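Local structure of monopolin complex subunit CSM1 (Candida glabrata, 6MJC) at residues Val68-Leu71 / Lys72-Thr75; Pro87-Phe91 / Glu92-Phe96; Ser95-Leu98 / Arg99-Asn102. The protein is a subunit of the monopolin complex that binds a Dsn1 peptide, an interaction through which monopolin is probably recruited to the kinetochore. All blocks are in the same frame, centred on the assembly; numbering follows the deposited sequence.

Contact 1 of 3, residues Val68-Leu71 / Lys72-Thr75; sequences VPLL and KQRT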
# COMPACT_ATOMS: atom_id res chain seq x y z
N VAL A 68 -3.02 -2.34 1.71
CA VAL A 68 -3.79 -3.57 1.55
C VAL A 68 -2.90 -4.62 0.87
O VAL A 68 -2.55 -4.48 -0.31
CB VAL A 68 -5.04 -3.34 0.69
CG1 VAL A 68 -5.90 -4.66 0.63
CG2 VAL A 68 -5.87 -2.23 1.19
N PRO A 69 -2.47 -5.67 1.56
CA PRO A 69 -1.66 -6.68 0.87
C PRO A 69 -2.51 -7.51 -0.09
O PRO A 69 -3.62 -7.91 0.24
CB PRO A 69 -1.12 -7.52 2.03
CG PRO A 69 -2.15 -7.43 3.09
CD PRO A 69 -2.75 -6.02 2.96
N LEU A 70 -1.99 -7.76 -1.29
CA LEU A 70 -2.70 -8.53 -2.30
C LEU A 70 -2.06 -9.91 -2.40
O LEU A 70 -1.14 -10.16 -3.19
CB LEU A 70 -2.70 -7.76 -3.61
CG LEU A 70 -3.28 -6.36 -3.56
CD1 LEU A 70 -3.04 -5.60 -4.93
CD2 LEU A 70 -4.74 -6.33 -3.18
N LEU A 71 -2.52 -10.81 -1.55
CA LEU A 71 -1.93 -12.12 -1.45
C LEU A 71 -2.51 -13.10 -2.46
O LEU A 71 -1.85 -14.05 -2.84
CB LEU A 71 -2.07 -12.67 -0.03
CG LEU A 71 -1.70 -11.67 1.09
CD1 LEU A 71 -1.85 -12.30 2.45
CD2 LEU A 71 -0.30 -11.15 0.88
N LYS A 72 -3.74 -12.87 -2.94
CA LYS A 72 -4.36 -13.77 -3.90
C LYS A 72 -3.53 -13.91 -5.16
O LYS A 72 -3.58 -14.96 -5.82
CB LYS A 72 -5.74 -13.22 -4.24
CG LYS A 72 -6.84 -13.71 -3.33
CD LYS A 72 -8.13 -12.99 -3.68
CE LYS A 72 -9.35 -13.82 -3.35
NZ LYS A 72 -9.25 -14.47 -2.02
N GLN A 73 -2.76 -12.87 -5.48
CA GLN A 73 -1.96 -12.82 -6.70
C GLN A 73 -0.69 -13.65 -6.61
O GLN A 73 -0.00 -13.79 -7.62
CB GLN A 73 -1.51 -11.38 -7.01
CG GLN A 73 -2.58 -10.40 -7.39
CD GLN A 73 -1.98 -9.07 -7.80
OE1 GLN A 73 -0.87 -9.01 -8.34
NE2 GLN A 73 -2.70 -8.00 -7.54
N ARG A 74 -0.36 -14.16 -5.44
CA ARG A 74 0.84 -14.98 -5.23
C ARG A 74 0.51 -16.45 -5.39
O ARG A 74 -0.61 -16.89 -5.12
CB ARG A 74 1.41 -14.72 -3.83
CG ARG A 74 1.83 -13.28 -3.53
CD ARG A 74 3.28 -12.94 -3.94
NE ARG A 74 3.47 -12.97 -5.39
CZ ARG A 74 3.15 -11.97 -6.20
NH1 ARG A 74 2.60 -10.85 -5.73
NH2 ARG A 74 3.37 -12.10 -7.50
N THR A 75 1.51 -17.22 -5.82
CA THR A 75 1.47 -18.66 -5.65
C THR A 75 1.71 -19.01 -4.18
O THR A 75 2.25 -18.22 -3.40
CB THR A 75 2.51 -19.39 -6.50
OG1 THR A 75 3.82 -19.04 -6.02
CG2 THR A 75 2.39 -19.11 -8.00
O HOH W 1 1.60 -9.99 -2.81
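Arg74 and Leu71 meet through their backbones where the chain leaves strand 63-69. The amide N of Arg74 donates to Leu71 O at 3.0 Å. This is the close-packed side of the contact: Arg74 CB rests 3.5 Å from Leu71 O, with CG only a little farther off. The bond closes a type I beta turn from Leu71 to Arg74, which carries the chain from the sheet towards helix 76-85; Thr75, next in line, takes the N-cap position and caps Glu78 N with its OG1. A water bridges the same two sides, donating to Leu70 O at 2.8 Å and accepting from Arg74 NH1 at 3.2 Å in the plane of the guanidinium. Bends at chi2 (-88°) and chi3 (67°) curl the arginine beside the turn, bringing NH1 to the water. The guanidinium is also held by salt bridges, NH1 to Asp45 and NE to Glu78, which tie the turn to strand 44-52 and to the helix. The outer side is looser. Gln73 lies alongside Leu70, pointing the same way, and the exposed Lys72 leads its amine away from Leu70 and Leu71.

Contact 2 of 3, residues Pro87-Phe91 / Glu92-Phe96; sequences PDYLF and ETLSF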
# COMPACT_ATOMS: atom_id res chain seq x y z
N PRO A 87 7.73 -8.89 7.95
CA PRO A 87 7.08 -8.94 9.25
C PRO A 87 5.59 -9.27 9.12
O PRO A 87 4.95 -9.01 8.10
CB PRO A 87 7.30 -7.54 9.84
CG PRO A 87 7.72 -6.68 8.68
CD PRO A 87 8.32 -7.57 7.65
N ASP A 88 5.06 -9.90 10.17
CA ASP A 88 3.65 -10.34 10.15
C ASP A 88 2.70 -9.21 9.75
O ASP A 88 1.67 -9.44 9.09
CB ASP A 88 3.22 -10.84 11.54
CG ASP A 88 3.85 -12.15 11.94
OD1 ASP A 88 4.53 -12.76 11.09
OD2 ASP A 88 3.67 -12.58 13.11
N TYR A 89 2.99 -7.98 10.18
CA TYR A 89 2.01 -6.93 9.92
C TYR A 89 1.87 -6.57 8.46
O TYR A 89 0.84 -5.98 8.07
CB TYR A 89 2.33 -5.69 10.74
CG TYR A 89 3.71 -5.14 10.58
CD1 TYR A 89 4.07 -4.43 9.45
CD2 TYR A 89 4.64 -5.29 11.58
CE1 TYR A 89 5.37 -3.91 9.31
CE2 TYR A 89 5.93 -4.73 11.47
CZ TYR A 89 6.28 -4.07 10.33
OH TYR A 89 7.55 -3.57 10.24
N LEU A 90 2.84 -6.94 7.63
CA LEU A 90 2.69 -6.66 6.22
C LEU A 90 1.80 -7.67 5.49
O LEU A 90 1.65 -7.57 4.28
CB LEU A 90 4.06 -6.59 5.54
CG LEU A 90 4.95 -5.40 5.92
CD1 LEU A 90 6.24 -5.43 5.14
CD2 LEU A 90 4.18 -4.09 5.65
N PHE A 91 1.21 -8.62 6.19
CA PHE A 91 0.20 -9.52 5.65
C PHE A 91 -1.19 -9.15 6.18
O PHE A 91 -2.15 -9.94 6.08
CB PHE A 91 0.61 -10.97 5.97
CG PHE A 91 1.93 -11.33 5.33
CD1 PHE A 91 2.01 -11.64 3.97
CD2 PHE A 91 3.14 -11.22 6.05
CE1 PHE A 91 3.24 -11.87 3.35
CE2 PHE A 91 4.34 -11.47 5.46
CZ PHE A 91 4.42 -11.78 4.10
N GLU A 92 -1.34 -7.96 6.75
CA GLU A 92 -2.66 -7.46 7.09
C GLU A 92 -2.91 -6.05 6.58
O GLU A 92 -1.98 -5.30 6.23
CB GLU A 92 -2.90 -7.45 8.61
CG GLU A 92 -1.72 -7.05 9.40
CD GLU A 92 -1.95 -7.28 10.87
OE1 GLU A 92 -3.11 -7.13 11.32
OE2 GLU A 92 -0.98 -7.60 11.58
N THR A 93 -4.18 -5.66 6.57
CA THR A 93 -4.50 -4.30 6.14
C THR A 93 -4.14 -3.31 7.24
O THR A 93 -4.49 -3.53 8.38
CB THR A 93 -5.99 -4.17 5.80
OG1 THR A 93 -6.23 -5.06 4.70
CG2 THR A 93 -6.34 -2.74 5.42
N LEU A 94 -3.42 -2.26 6.89
CA LEU A 94 -2.88 -1.30 7.83
C LEU A 94 -3.35 0.12 7.48
O LEU A 94 -3.55 0.46 6.32
CB LEU A 94 -1.33 -1.32 7.80
CG LEU A 94 -0.66 -2.68 8.04
CD1 LEU A 94 0.87 -2.57 7.90
CD2 LEU A 94 -0.98 -3.16 9.44
N SER A 95 -3.38 0.99 8.49
CA SER A 95 -3.48 2.43 8.34
C SER A 95 -2.24 3.05 8.99
O SER A 95 -1.74 2.54 10.01
CB SER A 95 -4.77 2.95 9.00
OG SER A 95 -4.75 4.35 9.11
N PHE A 96 -1.72 4.13 8.40
CA PHE A 96 -0.62 4.84 9.03
C PHE A 96 -0.59 6.27 8.51
O PHE A 96 -1.15 6.57 7.44
CB PHE A 96 0.74 4.10 8.82
CG PHE A 96 1.08 3.74 7.38
CD1 PHE A 96 1.70 4.66 6.55
CD2 PHE A 96 0.85 2.49 6.91
CE1 PHE A 96 2.02 4.32 5.22
CE2 PHE A 96 1.18 2.13 5.62
CZ PHE A 96 1.77 3.06 4.78
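Glu92 folds back over Tyr89, its CG 3.1 Å from Tyr89 O. CB simply follows the preceding peptide and carries no packing of its own. CG sits between the backbone N and the carbonyl carbon (chi1 39°), the position that brings it to the tyrosine carbonyl. From there the chain runs extended, CD passing near Tyr89 CA, until OE2 comes within 3.5 Å of that same CA. At the tip, OE2 also forms a salt bridge with a basic side chain of the bound peptide. Glu92 N donates to Tyr89 O over 3.2 Å, so the carbonyl is approached by both the backbone and the side chain of one residue. Leu94 adds its CD1 at 3.4 Å from Tyr89 O and reaches on to the tyrosine ring, CD1 to CD1, at 4.0 Å. Pro87 CB sits over one face of that ring, toward its rim. The 3-10 turn 88-90 leads through residues 91-93 to strand 94-96, the edge strand of the sheet within this chain. Leu90 and Tyr89 lean on helix 101-113, Phe91 packs against helix 76-85, and Leu94 pairs with Tyr67 of strand 63-69.

Contact 3 of 3, residues Ser95-Leu98 / Arg99-Asn102; sequences SFPL and RSLN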
# COMPACT_ATOMS: atom_id res chain seq x y z
N SER A 95 -3.38 0.99 8.49
CA SER A 95 -3.48 2.43 8.34
C SER A 95 -2.24 3.05 8.99
O SER A 95 -1.74 2.54 10.01
CB SER A 95 -4.77 2.95 9.00
OG SER A 95 -4.75 4.35 9.11
N PHE A 96 -1.72 4.13 8.40
CA PHE A 96 -0.62 4.84 9.03
C PHE A 96 -0.59 6.27 8.51
O PHE A 96 -1.15 6.57 7.44
CB PHE A 96 0.74 4.10 8.82
CG PHE A 96 1.08 3.74 7.38
CD1 PHE A 96 1.70 4.66 6.55
CD2 PHE A 96 0.85 2.49 6.91
CE1 PHE A 96 2.02 4.32 5.22
CE2 PHE A 96 1.18 2.13 5.62
CZ PHE A 96 1.77 3.06 4.78
N PRO A 97 -0.03 7.19 9.28
CA PRO A 97 0.05 8.59 8.84
C PRO A 97 1.03 8.76 7.68
O PRO A 97 1.93 7.94 7.45
CB PRO A 97 0.50 9.34 10.09
CG PRO A 97 1.27 8.32 10.85
CD PRO A 97 0.56 7.01 10.63
N LEU A 98 0.78 9.80 6.90
CA LEU A 98 1.61 10.07 5.74
C LEU A 98 3.07 10.21 6.14
O LEU A 98 3.97 9.85 5.38
CB LEU A 98 1.09 11.35 5.10
CG LEU A 98 1.24 11.52 3.61
CD1 LEU A 98 0.66 10.42 2.87
CD2 LEU A 98 0.52 12.83 3.27
N ARG A 99 3.33 10.76 7.33
CA ARG A 99 4.72 10.93 7.74
C ARG A 99 5.48 9.62 7.89
O ARG A 99 6.71 9.66 8.06
CB ARG A 99 4.80 11.69 9.06
CG ARG A 99 3.89 11.16 10.14
CD ARG A 99 4.10 11.85 11.47
NE ARG A 99 2.97 11.55 12.35
CZ ARG A 99 2.95 10.54 13.21
NH1 ARG A 99 3.99 9.73 13.32
NH2 ARG A 99 1.87 10.33 13.95
N SER A 100 4.79 8.49 7.96
CA SER A 100 5.41 7.15 7.99
C SER A 100 5.53 6.48 6.63
O SER A 100 5.95 5.32 6.56
CB SER A 100 4.62 6.24 8.93
OG SER A 100 4.81 6.70 10.27
N LEU A 101 5.15 7.15 5.54
CA LEU A 101 5.19 6.47 4.25
C LEU A 101 6.62 6.12 3.86
O LEU A 101 6.87 5.03 3.32
CB LEU A 101 4.53 7.37 3.21
CG LEU A 101 4.43 6.79 1.81
CD1 LEU A 101 3.63 5.54 1.74
CD2 LEU A 101 3.82 7.85 0.85
N ASN A 102 7.56 6.99 4.14
CA ASN A 102 8.97 6.70 3.88
C ASN A 102 9.43 5.48 4.66
O ASN A 102 10.05 4.56 4.10
CB ASN A 102 9.82 7.92 4.21
CG ASN A 102 11.28 7.73 3.82
OD1 ASN A 102 12.18 7.92 4.63
ND2 ASN A 102 11.51 7.32 2.58
O HOH W 2 6.96 9.80 4.66
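A strand-to-helix connection, strand 94-96 running through a 3-10 turn into helix 101-113, brings Pro97 against Arg99 and Phe96 against Leu101. The Arg99 guanidinium lies with one face against the proline ring, Pro97 CG standing 3.6 Å from Arg99 CZ and over the centre of the flat group. Arg99 CG takes the position between backbone N and carbonyl carbon (chi1 49°), and the extended chain then passes across the proline at an angle, with Arg99 CG 3.8 Å from Pro97 CB. Past the proline, Arg99 NH2 makes a salt bridge to an acidic side chain of the bound peptide. On the inner side, Phe96 CE1 meets Leu101 CD1 at 4.0 Å, and Phe96 CD1 touches Ser100 CB. Two backbone bonds set the winding: Ser100 N to Pro97 O and Leu101 N to Leu98 O, each 3.0 Å. Leu98 O takes a second donor, a water at 3.1 Å that in turn accepts from Asn102 N. Ser100 OG is hydrogen-bonded to the backbone of the bound peptide, while the Phe96 ring meets a peptide aromatic edge-to-face. Successive i to i+3 bonds leading into a regular helix are the signature of a 3-10 start to a helix, here placed beside a peptide-binding strand.

In the fold
Contact 1 precedes contacts 2 and 3, which overlap, and all three reach one antiparallel sheet, in which strands 63-69 and 94-96 are neighbours. Contacts 1 and 2, their centres about 13 Å apart, touch directly: Pro69 CD packs 3.4 Å from Glu92 O, and Leu71 CD2 lies 3.9 Å from Phe91 CD1. Contacts 2 and 3, about 12 Å apart between centres, share Ser95 and Phe96. Contacts 1 and 3 do not meet, their nearest atoms about 7 Å apart. The bound peptide extends the sheet by pairing in parallel with Leu94 and Ser95; it forms salt bridges with Glu92 in contact 2 and Arg99 in contact 3, while at contact 1 an acidic peptide side chain packs on Val68.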